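Local coordinates for protein F2 like fibronectin-binding protein (Streptococcus pneumoniae, PDB 5A0N) that probably anchors the bacterium covalently to host molecules through an internal thioester in the N-terminal domain of this surface adhesin, at residues 24-30 with 63-69; 121-127 with 178-182. All blocks are in the same frame, centred on the assembly; numbering follows the deposited sequence.

Contact 1 of 2, residues 24-30 with 63-69; sequences QIEKLYS and FPSFTDE
The backbones of 24-30 and 63-69 run in the same direction and converge, the CA atoms lying 7.8 Å apart at Gln-24 and Phe-63 but only 4.5 Å apart at Leu-28 and Thr-67. At the close end the carboxylate of Asp-68 clasps Ser-30 twice: OD1 accepts the backbone N of Ser-30 at 2.8 Å, and OD2 accepts its OG at 2.7 Å through the syn lone pair. Ser-30 OG stands between its own N and carbonyl carbon (chi1 57°), a torsion that keeps both donors on the side of the carboxylate. Just before this, Asp-68 N donates to Leu-28 O. Thr-67 OG1 reaches Lys-27 O at 2.8 Å, while its CG2 rests against Lys-27 CB and Ser-30 N. Beyond CG the chain of Lys-27 is extended, and NZ bonds to Ser-30 O.

Strand 25-26 pairs antiparallel with strand 35-36 in a two-stranded hairpin; 63-69 belongs to the loop between strands 55-56 and 75-78 and packs beside that hairpin without joining its sheet. At the wider end a water joins Gln-24 N, Glu-26 OE2 and Pro-64 O. A second bridges Lys-27 O and Phe-66 N, and at the close end a third donates to both Leu-28 O and Phe-66 O, beside the direct bond from Asp-68 N. Glu-26 folds at chi2 (-70°), which lays CD alongside Ser-65 CB at 3.8 Å. Gln-24 OE1 meets the ring edge of Phe-63 at CE2, 3.5 Å away, while its NE2 bonds to Tyr-36 OH. Farther along, Phe-66 carries Glu-69 CA over the centre of one ring face and also meets the rings of Tyr-20 and His-47.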
loop_
_atom_site.group_PDB
_atom_site.type_symbol
_atom_site.label_atom_id
_atom_site.label_comp_id
_atom_site.label_asym_id
_atom_site.label_seq_id
_atom_site.Cartn_x
_atom_site.Cartn_y
_atom_site.Cartn_z
ATOM N N GLN A 24 -0.847 -7.533 5.054
ATOM C CA GLN A 24 -2.032 -7.352 4.217
ATOM C C GLN A 24 -3.145 -8.227 4.824
ATOM O O GLN A 24 -3.846 -7.756 5.734
ATOM C CB GLN A 24 -1.731 -7.617 2.746
ATOM C CG GLN A 24 -2.909 -7.200 1.885
ATOM C CD GLN A 24 -2.810 -7.543 0.424
ATOM O OE1 GLN A 24 -1.996 -8.362 0.012
ATOM N NE2 GLN A 24 -3.644 -6.865 -0.379
ATOM N N ILE A 25 -3.311 -9.477 4.393
ATOM C CA ILE A 25 -4.241 -10.367 5.090
ATOM C C ILE A 25 -3.384 -11.271 5.973
ATOM O O ILE A 25 -2.627 -12.112 5.475
ATOM C CB ILE A 25 -5.129 -11.208 4.167
ATOM C CG1 ILE A 25 -5.943 -10.311 3.261
ATOM C CG2 ILE A 25 -6.065 -12.108 4.989
ATOM C CD1 ILE A 25 -6.844 -11.043 2.279
ATOM N N GLU A 26 -3.405 -10.993 7.287
ATOM C CA GLU A 26 -2.557 -11.735 8.232
ATOM C C GLU A 26 -3.287 -11.834 9.557
ATOM O O GLU A 26 -4.084 -10.983 9.934
ATOM C CB GLU A 26 -1.211 -11.073 8.485
ATOM C CG GLU A 26 -0.302 -10.880 7.276
ATOM C CD GLU A 26 0.282 -12.133 6.702
ATOM O OE1 GLU A 26 0.202 -13.207 7.333
ATOM O OE2 GLU A 26 0.882 -12.049 5.618
ATOM N N LYS A 27 -2.947 -12.868 10.303
ATOM C CA LYS A 27 -3.331 -12.967 11.706
ATOM C C LYS A 27 -2.483 -12.031 12.547
ATOM O O LYS A 27 -1.259 -11.948 12.358
ATOM C CB LYS A 27 -3.116 -14.392 12.181
ATOM C CG LYS A 27 -3.926 -15.447 11.475
ATOM C CD LYS A 27 -3.624 -16.829 12.018
ATOM C CE LYS A 27 -4.402 -17.926 11.341
ATOM N NZ LYS A 27 -4.042 -19.247 11.941
ATOM N N LEU A 28 -3.113 -11.328 13.484
ATOM C CA LEU A 28 -2.361 -10.689 14.565
ATOM C C LEU A 28 -1.971 -11.709 15.627
ATOM O O LEU A 28 -0.916 -11.581 16.239
ATOM C CB LEU A 28 -3.085 -9.502 15.195
ATOM C CG LEU A 28 -2.813 -8.151 14.524
ATOM C CD1 LEU A 28 -3.294 -8.163 13.080
ATOM C CD2 LEU A 28 -3.469 -7.022 15.319
ATOM N N TYR A 29 -2.827 -12.720 15.824
ATOM C CA TYR A 29 -2.563 -13.794 16.797
ATOM C C TYR A 29 -2.911 -15.098 16.102
ATOM O O TYR A 29 -3.948 -15.209 15.424
ATOM C CB TYR A 29 -3.373 -13.563 18.099
ATOM C CG TYR A 29 -2.988 -12.276 18.734
ATOM C CD1 TYR A 29 -1.825 -12.150 19.466
ATOM C CD2 TYR A 29 -3.727 -11.121 18.475
ATOM C CE1 TYR A 29 -1.427 -10.928 19.964
ATOM C CE2 TYR A 29 -3.328 -9.901 18.970
ATOM C CZ TYR A 29 -2.186 -9.804 19.731
ATOM O OH TYR A 29 -1.805 -8.582 20.232
ATOM N N SER A 30 -2.031 -16.082 16.259
ATOM C CA SER A 30 -2.063 -17.284 15.437
ATOM C C SER A 30 -3.284 -18.182 15.630
ATOM O O SER A 30 -3.586 -18.974 14.739
ATOM C CB SER A 30 -0.804 -18.107 15.612
ATOM O OG SER A 30 -0.591 -18.453 16.978
ATOM N N PHE A 63 6.041 -10.963 1.955
ATOM C CA PHE A 63 5.183 -9.946 2.573
ATOM C C PHE A 63 5.421 -9.943 4.072
ATOM O O PHE A 63 5.612 -11.004 4.681
ATOM C CB PHE A 63 3.704 -10.242 2.313
ATOM C CG PHE A 63 3.200 -9.921 0.925
ATOM C CD1 PHE A 63 4.026 -9.863 -0.205
ATOM C CD2 PHE A 63 1.854 -9.701 0.740
ATOM C CE1 PHE A 63 3.486 -9.612 -1.439
ATOM C CE2 PHE A 63 1.323 -9.458 -0.480
ATOM C CZ PHE A 63 2.140 -9.438 -1.576
ATOM N N PRO A 64 5.362 -8.764 4.677
ATOM C CA PRO A 64 5.626 -8.663 6.122
ATOM C C PRO A 64 4.429 -9.033 6.972
ATOM O O PRO A 64 3.281 -8.973 6.533
ATOM C CB PRO A 64 5.990 -7.187 6.295
ATOM C CG PRO A 64 5.109 -6.525 5.260
ATOM C CD PRO A 64 5.144 -7.445 4.072
ATOM N N SER A 65 4.720 -9.393 8.223
ATOM C CA SER A 65 3.649 -9.725 9.157
ATOM C C SER A 65 4.172 -9.573 10.583
ATOM O O SER A 65 5.348 -9.324 10.812
ATOM C CB SER A 65 3.162 -11.162 8.918
ATOM O OG SER A 65 4.209 -12.116 9.119
ATOM N N PHE A 66 3.238 -9.693 11.517
ATOM C CA PHE A 66 3.521 -9.474 12.939
ATOM C C PHE A 66 2.675 -10.427 13.777
ATOM O O PHE A 66 2.183 -10.062 14.857
ATOM C CB PHE A 66 3.273 -8.012 13.302
ATOM C CG PHE A 66 3.838 -7.580 14.642
ATOM C CD1 PHE A 66 5.180 -7.743 14.935
ATOM C CD2 PHE A 66 3.035 -6.983 15.590
ATOM C CE1 PHE A 66 5.714 -7.332 16.146
ATOM C CE2 PHE A 66 3.561 -6.550 16.814
ATOM C CZ PHE A 66 4.905 -6.739 17.080
ATOM N N THR A 67 2.521 -11.653 13.320
ATOM C CA THR A 67 1.699 -12.606 14.046
ATOM C C THR A 67 2.333 -12.971 15.401
ATOM O O THR A 67 3.526 -13.233 15.462
ATOM C CB THR A 67 1.498 -13.861 13.185
ATOM O OG1 THR A 67 0.980 -13.484 11.895
ATOM C CG2 THR A 67 0.566 -14.843 13.863
ATOM N N ASP A 68 1.518 -12.966 16.458
ATOM C CA ASP A 68 2.003 -13.270 17.797
ATOM C C ASP A 68 3.145 -12.337 18.187
ATOM O O ASP A 68 4.015 -12.687 18.995
ATOM C CB ASP A 68 2.420 -14.747 17.955
ATOM C CG ASP A 68 1.274 -15.708 17.768
ATOM O OD1 ASP A 68 0.099 -15.284 17.925
ATOM O OD2 ASP A 68 1.544 -16.918 17.497
ATOM N N GLU A 69 3.109 -11.116 17.664
ATOM C CA GLU A 69 4.158 -10.117 17.933
ATOM C C GLU A 69 5.552 -10.571 17.549
ATOM O O GLU A 69 6.550 -10.089 18.094
ATOM C CB GLU A 69 4.069 -9.603 19.371
ATOM C CG GLU A 69 2.686 -9.078 19.699
ATOM C CD GLU A 69 2.652 -7.949 20.685
ATOM O OE1 GLU A 69 2.828 -6.765 20.287
ATOM O OE2 GLU A 69 2.448 -8.270 21.846
HETATM O O HOH W 1 1.264 -9.462 4.629
HETATM O O HOH W 2 0.397 -9.650 11.349
HETATM O O HOH W 3 0.438 -9.148 16.676
HETATM O O HOH W 4 -0.193 -8.563 22.215
#

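Contact 2 of 2, residues 121-127 with 178-182; sequences TDIVKRA and MIRTD
Asp-182 OD2 is gripped by two donors from the other segment: Thr-121 OG1 at 2.6 Å and Arg-126 NH2 at 2.8 Å. The threonine hydroxyl comes to the anti side, somewhat out of the carboxylate plane. The arginine arrives almost in line with the C-O bond, its guanidinium nearly coplanar with the carboxylate (planes 20° apart), and this bond is also a salt bridge. Pairing with a cation in this way would be expected to favour the charged form of the buried aspartate.

The guanidinium is in turn held by its own segment. A bend at chi3 (-75°) folds it back toward the helix start, where NH2 donates to Thr-121 O at 2.9 Å and NE to Asp-122 O at 3.1 Å. Met-178 lies across one face of this group, SD sitting over its centre 3.7 Å above the plane, and the methyl CE goes on to touch Arg-126 CB and Ala-127. On the inner side, Ile-123 CG1 packs on Met-178 CB at 3.9 Å, and its CD1 meets Ile-179 CG1 with the two side chains roughly perpendicular. Met-115 and Phe-139, from helices 105-118 and 132-152, also touch Ile-123. Asp-119 accepts the N-H groups of Ile-123 and Val-124 at the first turn.

The short segment axes pass 11.5 Å apart at 142°, a broadly antiparallel packing in which a salt bridge ties the start of helix 123-128 to the end of helix 170-182 within the helical insertion of this adhesin.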
loop_
_atom_site.group_PDB
_atom_site.type_symbol
_atom_site.label_atom_id
_atom_site.label_comp_id
_atom_site.label_asym_id
_atom_site.label_seq_id
_atom_site.Cartn_x
_atom_site.Cartn_y
_atom_site.Cartn_z
ATOM N N THR A 121 -12.000 11.981 -6.131
ATOM C CA THR A 121 -13.153 11.803 -7.028
ATOM C C THR A 121 -14.306 11.050 -6.360
ATOM O O THR A 121 -15.252 10.640 -7.024
ATOM C CB THR A 121 -12.750 11.130 -8.361
ATOM O OG1 THR A 121 -12.306 9.792 -8.107
ATOM C CG2 THR A 121 -11.636 11.935 -9.063
ATOM N N ASP A 122 -14.253 10.881 -5.033
ATOM C CA ASP A 122 -15.383 10.322 -4.281
ATOM C C ASP A 122 -15.787 8.930 -4.801
ATOM O O ASP A 122 -16.965 8.620 -4.991
ATOM C CB ASP A 122 -16.573 11.285 -4.265
ATOM C CG ASP A 122 -16.497 12.266 -3.137
ATOM O OD1 ASP A 122 -16.173 11.836 -2.014
ATOM O OD2 ASP A 122 -16.774 13.445 -3.382
ATOM N N ILE A 123 -14.791 8.072 -4.941
ATOM C CA ILE A 123 -15.030 6.685 -5.294
ATOM C C ILE A 123 -15.740 5.965 -4.162
ATOM O O ILE A 123 -16.634 5.146 -4.402
ATOM C CB ILE A 123 -13.718 5.989 -5.682
ATOM C CG1 ILE A 123 -13.164 6.669 -6.947
ATOM C CG2 ILE A 123 -13.911 4.496 -5.858
ATOM C CD1 ILE A 123 -11.787 6.225 -7.336
ATOM N N VAL A 124 -15.283 6.191 -2.925
ATOM C CA VAL A 124 -15.873 5.450 -1.812
ATOM C C VAL A 124 -17.370 5.718 -1.649
ATOM O O VAL A 124 -18.155 4.778 -1.504
ATOM C CB VAL A 124 -15.101 5.694 -0.520
ATOM C CG1 VAL A 124 -15.848 5.102 0.688
ATOM C CG2 VAL A 124 -13.713 5.089 -0.623
ATOM N N LYS A 125 -17.789 6.985 -1.723
ATOM C CA LYS A 125 -19.219 7.281 -1.645
ATOM C C LYS A 125 -20.001 6.558 -2.729
ATOM O O LYS A 125 -21.086 6.045 -2.500
ATOM C CB LYS A 125 -19.493 8.778 -1.841
ATOM C CG LYS A 125 -19.269 9.677 -0.661
ATOM C CD LYS A 125 -19.809 11.067 -0.954
ATOM N N ARG A 126 -19.457 6.526 -3.939
ATOM C CA ARG A 126 -20.178 5.883 -5.044
ATOM C C ARG A 126 -20.221 4.362 -4.930
ATOM O O ARG A 126 -21.180 3.752 -5.358
ATOM C CB ARG A 126 -19.550 6.313 -6.384
ATOM C CG ARG A 126 -19.797 7.789 -6.685
ATOM C CD ARG A 126 -19.232 8.167 -8.014
ATOM N NE ARG A 126 -17.783 8.289 -7.986
ATOM C CZ ARG A 126 -16.963 8.138 -9.020
ATOM N NH1 ARG A 126 -17.395 7.737 -10.216
ATOM N NH2 ARG A 126 -15.697 8.391 -8.824
ATOM N N ALA A 127 -19.152 3.748 -4.406
ATOM C CA ALA A 127 -19.067 2.285 -4.353
ATOM C C ALA A 127 -19.621 1.668 -3.079
ATOM O O ALA A 127 -20.232 0.589 -3.144
ATOM C CB ALA A 127 -17.616 1.849 -4.570
ATOM N N MET A 178 -14.067 2.664 -11.280
ATOM C CA MET A 178 -13.928 4.093 -11.010
ATOM C C MET A 178 -12.466 4.521 -10.908
ATOM O O MET A 178 -12.080 5.546 -11.462
ATOM C CB MET A 178 -14.711 4.491 -9.768
ATOM C CG MET A 178 -16.208 4.250 -9.906
ATOM S SD MET A 178 -17.025 4.424 -8.284
ATOM C CE MET A 178 -18.496 3.495 -8.468
ATOM N N ILE A 179 -11.655 3.731 -10.204
ATOM C CA ILE A 179 -10.219 3.991 -10.159
ATOM C C ILE A 179 -9.657 4.102 -11.584
ATOM O O ILE A 179 -8.904 5.028 -11.898
ATOM C CB ILE A 179 -9.459 2.880 -9.409
ATOM C CG1 ILE A 179 -9.766 2.917 -7.904
ATOM C CG2 ILE A 179 -7.964 2.961 -9.662
ATOM C CD1 ILE A 179 -9.381 1.636 -7.167
ATOM N N ARG A 180 -10.010 3.144 -12.440
ATOM C CA ARG A 180 -9.434 3.112 -13.794
ATOM C C ARG A 180 -9.899 4.287 -14.634
ATOM O O ARG A 180 -9.145 4.773 -15.483
ATOM C CB ARG A 180 -9.775 1.803 -14.480
ATOM C CG ARG A 180 -8.945 0.682 -13.877
ATOM C CD ARG A 180 -9.233 -0.706 -14.409
ATOM N NE ARG A 180 -8.243 -1.619 -13.835
ATOM C CZ ARG A 180 -8.328 -2.926 -13.791
ATOM N NH1 ARG A 180 -9.349 -3.555 -14.329
ATOM N NH2 ARG A 180 -7.368 -3.603 -13.197
ATOM N N THR A 181 -11.111 4.769 -14.410
ATOM C CA THR A 181 -11.622 5.946 -15.118
ATOM C C THR A 181 -11.001 7.235 -14.598
ATOM O O THR A 181 -10.750 8.159 -15.371
ATOM C CB THR A 181 -13.149 5.983 -14.967
ATOM O OG1 THR A 181 -13.708 4.769 -15.481
ATOM C CG2 THR A 181 -13.764 7.128 -15.672
ATOM N N ASP A 182 -10.748 7.296 -13.288
ATOM C CA ASP A 182 -10.443 8.555 -12.614
ATOM C C ASP A 182 -8.972 8.827 -12.363
ATOM O O ASP A 182 -8.609 9.931 -11.965
ATOM C CB ASP A 182 -11.141 8.630 -11.259
ATOM C CG ASP A 182 -12.657 8.656 -11.343
ATOM O OD1 ASP A 182 -13.206 8.702 -12.475
ATOM O OD2 ASP A 182 -13.296 8.607 -10.256
#

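The two contacts lie on opposite sides of the chain's centre, their own centres about 30 Å apart and their nearest atoms about 12 Å. They follow one another in sequence: contact 1 closes at 69, before contact 2 opens at 121. Contact 1 belongs to the strand-and-loop part of the domain, contact 2 to its helical insertion, and they share no strand or helix. Helix 132-152 comes between them as a common neighbour: Gln-144 and Trp-148 touch Gln-24, while Phe-139 and Ile-143 pack on Ile-123 and Ile-179. The contacts are thus probably separate local fastenings, related through this helix, on which both parts of the domain pack.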